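Local coordinates for uncharacterized protein (Bacteroides ovatus CL02T12C04, PDB 6PTM), which is probably an exo-acting carrageenase of glycoside hydrolase family 42, removing units from the ends of carrageenan chains, at residues 283-295 and 382-396. Residues are numbered along the deposited sequence; the frame is centred on the assembly and turned at random.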
loop_
_atom_site.group_PDB
_atom_site.type_symbol
_atom_site.label_atom_id
_atom_site.label_comp_id
_atom_site.label_asym_id
_atom_site.label_seq_id
_atom_site.Cartn_x
_atom_site.Cartn_y
_atom_site.Cartn_z
ATOM N N TYR A 283 -15.675 -13.052 -9.836
ATOM C CA TYR A 283 -15.557 -12.594 -8.419
ATOM C C TYR A 283 -14.207 -13.014 -7.811
ATOM O O TYR A 283 -13.935 -12.615 -6.677
ATOM C CB TYR A 283 -16.775 -12.969 -7.562
ATOM C CG TYR A 283 -17.008 -14.436 -7.280
ATOM C CD1 TYR A 283 -16.228 -15.126 -6.359
ATOM C CD2 TYR A 283 -18.029 -15.132 -7.912
ATOM C CE1 TYR A 283 -16.430 -16.480 -6.092
ATOM C CE2 TYR A 283 -18.257 -16.482 -7.649
ATOM C CZ TYR A 283 -17.466 -17.151 -6.719
ATOM O OH TYR A 283 -17.673 -18.469 -6.456
ATOM N N THR A 284 -13.378 -13.755 -8.538
ATOM C CA THR A 284 -11.989 -14.103 -8.150
ATOM C C THR A 284 -10.985 -13.267 -8.942
ATOM O O THR A 284 -9.791 -13.479 -8.724
ATOM C CB THR A 284 -11.691 -15.594 -8.368
ATOM O OG1 THR A 284 -11.668 -15.919 -9.761
ATOM C CG2 THR A 284 -12.712 -16.460 -7.672
ATOM N N GLY A 285 -11.425 -12.358 -9.816
ATOM C CA GLY A 285 -10.502 -11.632 -10.724
ATOM C C GLY A 285 -9.435 -10.795 -10.011
ATOM O O GLY A 285 -8.313 -10.640 -10.577
ATOM N N LEU A 286 -9.744 -10.227 -8.849
ATOM C CA LEU A 286 -8.736 -9.491 -8.041
ATOM C C LEU A 286 -8.158 -10.432 -6.972
ATOM O O LEU A 286 -7.576 -9.952 -5.997
ATOM C CB LEU A 286 -9.354 -8.215 -7.462
ATOM C CG LEU A 286 -9.169 -6.984 -8.348
ATOM C CD1 LEU A 286 -10.029 -5.856 -7.853
ATOM C CD2 LEU A 286 -7.707 -6.530 -8.425
ATOM N N GLY A 287 -8.312 -11.738 -7.177
ATOM C CA GLY A 287 -7.424 -12.735 -6.592
ATOM C C GLY A 287 -7.923 -13.281 -5.273
ATOM O O GLY A 287 -9.111 -13.024 -4.869
ATOM N N TYR A 288 -7.053 -14.100 -4.685
ATOM C CA TYR A 288 -7.241 -14.803 -3.403
ATOM C C TYR A 288 -6.313 -14.168 -2.367
ATOM O O TYR A 288 -5.060 -14.196 -2.495
ATOM C CB TYR A 288 -6.951 -16.297 -3.570
ATOM C CG TYR A 288 -7.856 -17.032 -4.520
ATOM C CD1 TYR A 288 -7.677 -16.928 -5.897
ATOM C CD2 TYR A 288 -8.827 -17.905 -4.052
ATOM C CE1 TYR A 288 -8.482 -17.624 -6.783
ATOM C CE2 TYR A 288 -9.641 -18.615 -4.928
ATOM C CZ TYR A 288 -9.464 -18.472 -6.296
ATOM O OH TYR A 288 -10.213 -19.169 -7.192
ATOM N N MET A 289 -6.929 -13.588 -1.346
ATOM C CA MET A 289 -6.220 -12.843 -0.278
ATOM C C MET A 289 -5.886 -13.830 0.839
ATOM O O MET A 289 -6.831 -14.324 1.488
ATOM C CB MET A 289 -7.141 -11.725 0.205
ATOM C CG MET A 289 -6.419 -10.551 0.814
ATOM S SD MET A 289 -5.835 -10.905 2.447
ATOM C CE MET A 289 -7.316 -11.358 3.352
ATOM N N LEU A 290 -4.613 -14.182 1.010
ATOM C CA LEU A 290 -4.249 -15.416 1.744
ATOM C C LEU A 290 -4.254 -15.175 3.258
ATOM O O LEU A 290 -4.417 -16.161 3.972
ATOM C CB LEU A 290 -2.891 -15.964 1.295
ATOM C CG LEU A 290 -2.796 -16.356 -0.175
ATOM C CD1 LEU A 290 -1.399 -16.853 -0.513
ATOM C CD2 LEU A 290 -3.849 -17.383 -0.552
ATOM N N CYS A 291 -4.108 -13.931 3.726
ATOM C CA CYS A 291 -4.230 -13.611 5.161
ATOM C C CYS A 291 -4.338 -12.092 5.352
ATOM O O CYS A 291 -3.595 -11.336 4.677
ATOM C CB CYS A 291 -3.022 -14.129 5.945
ATOM S SG CYS A 291 -3.262 -14.118 7.744
ATOM N N ASN A 292 -5.183 -11.705 6.304
ATOM C CA ASN A 292 -5.329 -10.351 6.897
ATOM C C ASN A 292 -4.161 -10.034 7.860
ATOM O O ASN A 292 -4.123 -10.637 8.941
ATOM C CB ASN A 292 -6.651 -10.330 7.669
ATOM C CG ASN A 292 -7.014 -8.964 8.191
ATOM O OD1 ASN A 292 -7.798 -8.205 7.582
ATOM N ND2 ASN A 292 -6.446 -8.653 9.326
ATOM N N GLU A 293 -3.321 -9.047 7.542
ATOM C CA GLU A 293 -2.269 -8.468 8.433
ATOM C C GLU A 293 -1.548 -9.592 9.162
ATOM O O GLU A 293 -1.523 -9.640 10.397
ATOM C CB GLU A 293 -2.846 -7.483 9.450
ATOM C CG GLU A 293 -3.443 -6.242 8.795
ATOM C CD GLU A 293 -3.614 -5.063 9.747
ATOM O OE1 GLU A 293 -3.706 -5.316 10.972
ATOM O OE2 GLU A 293 -3.655 -3.923 9.263
ATOM N N PRO A 294 -1.003 -10.575 8.423
ATOM C CA PRO A 294 -0.199 -11.627 9.047
ATOM C C PRO A 294 1.073 -11.065 9.702
ATOM O O PRO A 294 1.644 -10.055 9.222
ATOM C CB PRO A 294 0.156 -12.531 7.855
ATOM C CG PRO A 294 0.225 -11.551 6.728
ATOM C CD PRO A 294 -1.009 -10.688 6.950
ATOM N N HIS A 295 1.459 -11.697 10.816
ATOM C CA HIS A 295 2.749 -11.483 11.501
ATOM C C HIS A 295 2.877 -12.533 12.596
ATOM O O HIS A 295 1.817 -12.976 13.155
ATOM C CB HIS A 295 2.933 -10.030 11.981
ATOM C CG HIS A 295 1.703 -9.357 12.523
ATOM N ND1 HIS A 295 1.332 -9.458 13.837
ATOM C CD2 HIS A 295 0.810 -8.508 11.948
ATOM C CE1 HIS A 295 0.230 -8.759 14.046
ATOM N NE2 HIS A 295 -0.102 -8.137 12.911
ATOM N N ILE A 382 -4.454 -23.629 -3.685
ATOM C CA ILE A 382 -5.475 -22.911 -4.494
ATOM C C ILE A 382 -5.239 -23.242 -5.966
ATOM O O ILE A 382 -6.213 -23.623 -6.619
ATOM C CB ILE A 382 -5.476 -21.402 -4.213
ATOM C CG1 ILE A 382 -5.954 -21.110 -2.789
ATOM C CG2 ILE A 382 -6.294 -20.649 -5.241
ATOM C CD1 ILE A 382 -5.660 -19.719 -2.323
ATOM N N ARG A 383 -3.988 -23.198 -6.445
ATOM C CA ARG A 383 -3.660 -23.388 -7.878
ATOM C C ARG A 383 -4.044 -24.791 -8.382
ATOM O O ARG A 383 -4.339 -24.867 -9.583
ATOM C CB ARG A 383 -2.190 -23.071 -8.150
ATOM C CG ARG A 383 -1.893 -21.585 -8.034
ATOM C CD ARG A 383 -2.212 -20.801 -9.295
ATOM N NE ARG A 383 -1.351 -21.275 -10.357
ATOM C CZ ARG A 383 -0.059 -21.013 -10.450
ATOM N NH1 ARG A 383 0.514 -20.224 -9.554
ATOM N NH2 ARG A 383 0.645 -21.550 -11.442
ATOM N N LYS A 384 -4.065 -25.817 -7.520
ATOM C CA LYS A 384 -4.521 -27.198 -7.839
ATOM C C LYS A 384 -5.968 -27.179 -8.328
ATOM O O LYS A 384 -6.245 -27.964 -9.199
ATOM C CB LYS A 384 -4.483 -28.135 -6.636
ATOM C CG LYS A 384 -3.069 -28.520 -6.227
ATOM C CD LYS A 384 -2.984 -29.592 -5.165
ATOM C CE LYS A 384 -1.561 -29.756 -4.660
ATOM N NZ LYS A 384 -1.564 -30.548 -3.420
ATOM N N TYR A 385 -6.831 -26.314 -7.787
ATOM C CA TYR A 385 -8.274 -26.247 -8.126
ATOM C C TYR A 385 -8.570 -25.052 -9.043
ATOM O O TYR A 385 -9.524 -25.134 -9.828
ATOM C CB TYR A 385 -9.074 -26.348 -6.830
ATOM C CG TYR A 385 -8.695 -27.579 -6.054
ATOM C CD1 TYR A 385 -7.780 -27.533 -5.013
ATOM C CD2 TYR A 385 -9.146 -28.817 -6.466
ATOM C CE1 TYR A 385 -7.389 -28.676 -4.336
ATOM C CE2 TYR A 385 -8.759 -29.972 -5.810
ATOM C CZ TYR A 385 -7.866 -29.899 -4.757
ATOM O OH TYR A 385 -7.532 -31.052 -4.131
ATOM N N ASP A 386 -7.765 -23.995 -9.036
ATOM C CA ASP A 386 -7.964 -22.840 -9.960
ATOM C C ASP A 386 -6.623 -22.453 -10.571
ATOM O O ASP A 386 -5.904 -21.606 -10.027
ATOM C CB ASP A 386 -8.567 -21.639 -9.222
ATOM C CG ASP A 386 -8.788 -20.424 -10.104
ATOM O OD1 ASP A 386 -8.441 -20.499 -11.291
ATOM O OD2 ASP A 386 -9.234 -19.391 -9.576
ATOM N N PRO A 387 -6.235 -23.038 -11.723
ATOM C CA PRO A 387 -4.897 -22.806 -12.265
ATOM C C PRO A 387 -4.664 -21.360 -12.756
ATOM O O PRO A 387 -3.514 -20.999 -12.921
ATOM C CB PRO A 387 -4.781 -23.846 -13.395
ATOM C CG PRO A 387 -5.933 -24.818 -13.150
ATOM C CD PRO A 387 -7.036 -23.965 -12.549
ATOM N N GLN A 388 -5.718 -20.541 -12.857
ATOM C CA GLN A 388 -5.640 -19.088 -13.157
ATOM C C GLN A 388 -5.578 -18.235 -11.864
ATOM O O GLN A 388 -5.599 -17.027 -11.963
ATOM C CB GLN A 388 -6.851 -18.661 -14.000
ATOM C CG GLN A 388 -7.018 -19.450 -15.294
ATOM C CD GLN A 388 -5.716 -19.487 -16.057
ATOM O OE1 GLN A 388 -5.135 -20.550 -16.295
ATOM N NE2 GLN A 388 -5.218 -18.307 -16.410
ATOM N N ALA A 389 -5.511 -18.814 -10.678
ATOM C CA ALA A 389 -5.640 -18.042 -9.419
ATOM C C ALA A 389 -4.511 -17.012 -9.333
ATOM O O ALA A 389 -3.349 -17.367 -9.507
ATOM C CB ALA A 389 -5.620 -18.959 -8.219
ATOM N N LYS A 390 -4.857 -15.788 -8.969
ATOM C CA LYS A 390 -3.861 -14.779 -8.576
ATOM C C LYS A 390 -3.979 -14.634 -7.060
ATOM O O LYS A 390 -5.106 -14.534 -6.566
ATOM C CB LYS A 390 -4.093 -13.507 -9.381
ATOM C CG LYS A 390 -4.053 -13.646 -10.896
ATOM C CD LYS A 390 -3.574 -12.321 -11.463
ATOM C CE LYS A 390 -3.953 -11.938 -12.876
ATOM N NZ LYS A 390 -4.668 -12.964 -13.632
ATOM N N THR A 391 -2.856 -14.674 -6.357
ATOM C CA THR A 391 -2.842 -14.552 -4.895
ATOM C C THR A 391 -2.174 -13.244 -4.505
ATOM O O THR A 391 -1.291 -12.741 -5.235
ATOM C CB THR A 391 -2.196 -15.769 -4.229
ATOM O OG1 THR A 391 -0.797 -15.794 -4.533
ATOM C CG2 THR A 391 -2.865 -17.056 -4.661
ATOM N N HIS A 392 -2.541 -12.802 -3.314
ATOM C CA HIS A 392 -1.889 -11.701 -2.599
ATOM C C HIS A 392 -2.157 -11.856 -1.120
ATOM O O HIS A 392 -2.980 -12.687 -0.714
ATOM C CB HIS A 392 -2.373 -10.346 -3.154
ATOM C CG HIS A 392 -3.851 -10.226 -3.238
ATOM N ND1 HIS A 392 -4.593 -9.552 -2.284
ATOM C CD2 HIS A 392 -4.715 -10.652 -4.181
ATOM C CE1 HIS A 392 -5.863 -9.590 -2.627
ATOM N NE2 HIS A 392 -5.970 -10.258 -3.813
ATOM N N ILE A 393 -1.500 -10.998 -0.362
ATOM C CA ILE A 393 -1.516 -11.006 1.116
ATOM C C ILE A 393 -1.750 -9.566 1.588
ATOM O O ILE A 393 -1.111 -8.633 1.026
ATOM C CB ILE A 393 -0.189 -11.614 1.611
ATOM C CG1 ILE A 393 0.073 -12.993 0.995
ATOM C CG2 ILE A 393 -0.122 -11.660 3.126
ATOM C CD1 ILE A 393 1.555 -13.406 1.072
ATOM N N LYS A 394 -2.611 -9.378 2.592
ATOM C CA LYS A 394 -2.850 -8.018 3.149
ATOM C C LYS A 394 -1.691 -7.679 4.099
ATOM O O LYS A 394 -1.848 -7.709 5.339
ATOM C CB LYS A 394 -4.220 -7.926 3.804
ATOM C CG LYS A 394 -4.527 -6.537 4.356
ATOM C CD LYS A 394 -5.737 -6.482 5.212
ATOM C CE LYS A 394 -7.010 -6.821 4.446
ATOM N NZ LYS A 394 -8.224 -6.643 5.288
ATOM N N ILE A 395 -0.533 -7.408 3.510
ATOM C CA ILE A 395 0.720 -7.152 4.268
ATOM C C ILE A 395 0.681 -5.722 4.794
ATOM O O ILE A 395 0.365 -4.819 4.012
ATOM C CB ILE A 395 1.954 -7.370 3.385
ATOM C CG1 ILE A 395 2.089 -8.833 2.957
ATOM C CG2 ILE A 395 3.186 -6.857 4.098
ATOM C CD1 ILE A 395 3.029 -8.992 1.787
ATOM N N MET A 396 1.046 -5.533 6.061
ATOM C CA MET A 396 1.212 -4.173 6.629
ATOM C C MET A 396 2.542 -3.628 6.124
ATOM O O MET A 396 3.573 -4.126 6.523
ATOM C CB MET A 396 1.228 -4.236 8.154
ATOM C CG MET A 396 -0.100 -4.656 8.741
ATOM S SD MET A 396 0.123 -5.338 10.391
ATOM C CE MET A 396 1.101 -4.058 11.209
HETATM O O HOH W 1 -7.592 -15.125 -9.433
HETATM O O HOH W 2 -9.631 -17.225 -10.850
HETATM O O HOH W 3 -7.410 -11.899 -12.642
HETATM O O HOH W 4 1.099 -7.818 7.979
#
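The ring of Tyr288 lies against Ile382 of helix 358-385, with Ile382 CG2 directly over its centre, 3.7 Å from the centroid in a CH-pi contact. Ala389 CB approaches the same ring obliquely, and at its far end Tyr288 OH donates to the anti lone pair of Asp386 OD2 at 2.6 Å, with ring and carboxylate planes 68° apart. Beside this, Leu290 CD2 presses on Ile382 CD1 at 3.4 Å, closer than usual carbon packing. On the other sheet face His392 has CG between its backbone N and carbonyl carbon (chi1 50°), which turns the ring back toward the 283-295 segment: Met289 CG touches CE1, and NE2 donates to Leu286 O at 2.7 Å in a bent bond, the oxygen standing somewhat out of the ring plane.

Backbone bonds join strands 288-292 and 391-394 in parallel, and helix 358-385 lies between them in sequence, a beta-alpha-beta crossover consistent with the (beta/alpha)8 barrel of family 42. A beta bulge between Met289 and Asn292 shifts the register, so Lys394 N reaches Cys291 O.

Beyond the bulge, Lys394 NZ donates to Asn292 OD1 at 2.8 Å and also salt-bridges Glu470; a bound 1,2-ethanediol lies near the Asn292 side chain. Backbone pairing weakens here: Glu293 N bonds Lys394 O only weakly, and a water links Pro294 O to Met396 N. Met396 still packs across the Glu293 chain, its SD meeting His295 obliquely, 3.6 Å from CD2. Next to the tyrosine bond, a water donates to both Asp386 OD2 and Thr284 OG1, itself bonded to Lys281 O; on the more open side, another joins Gly285 O to Lys390 NZ, both residues partly exposed.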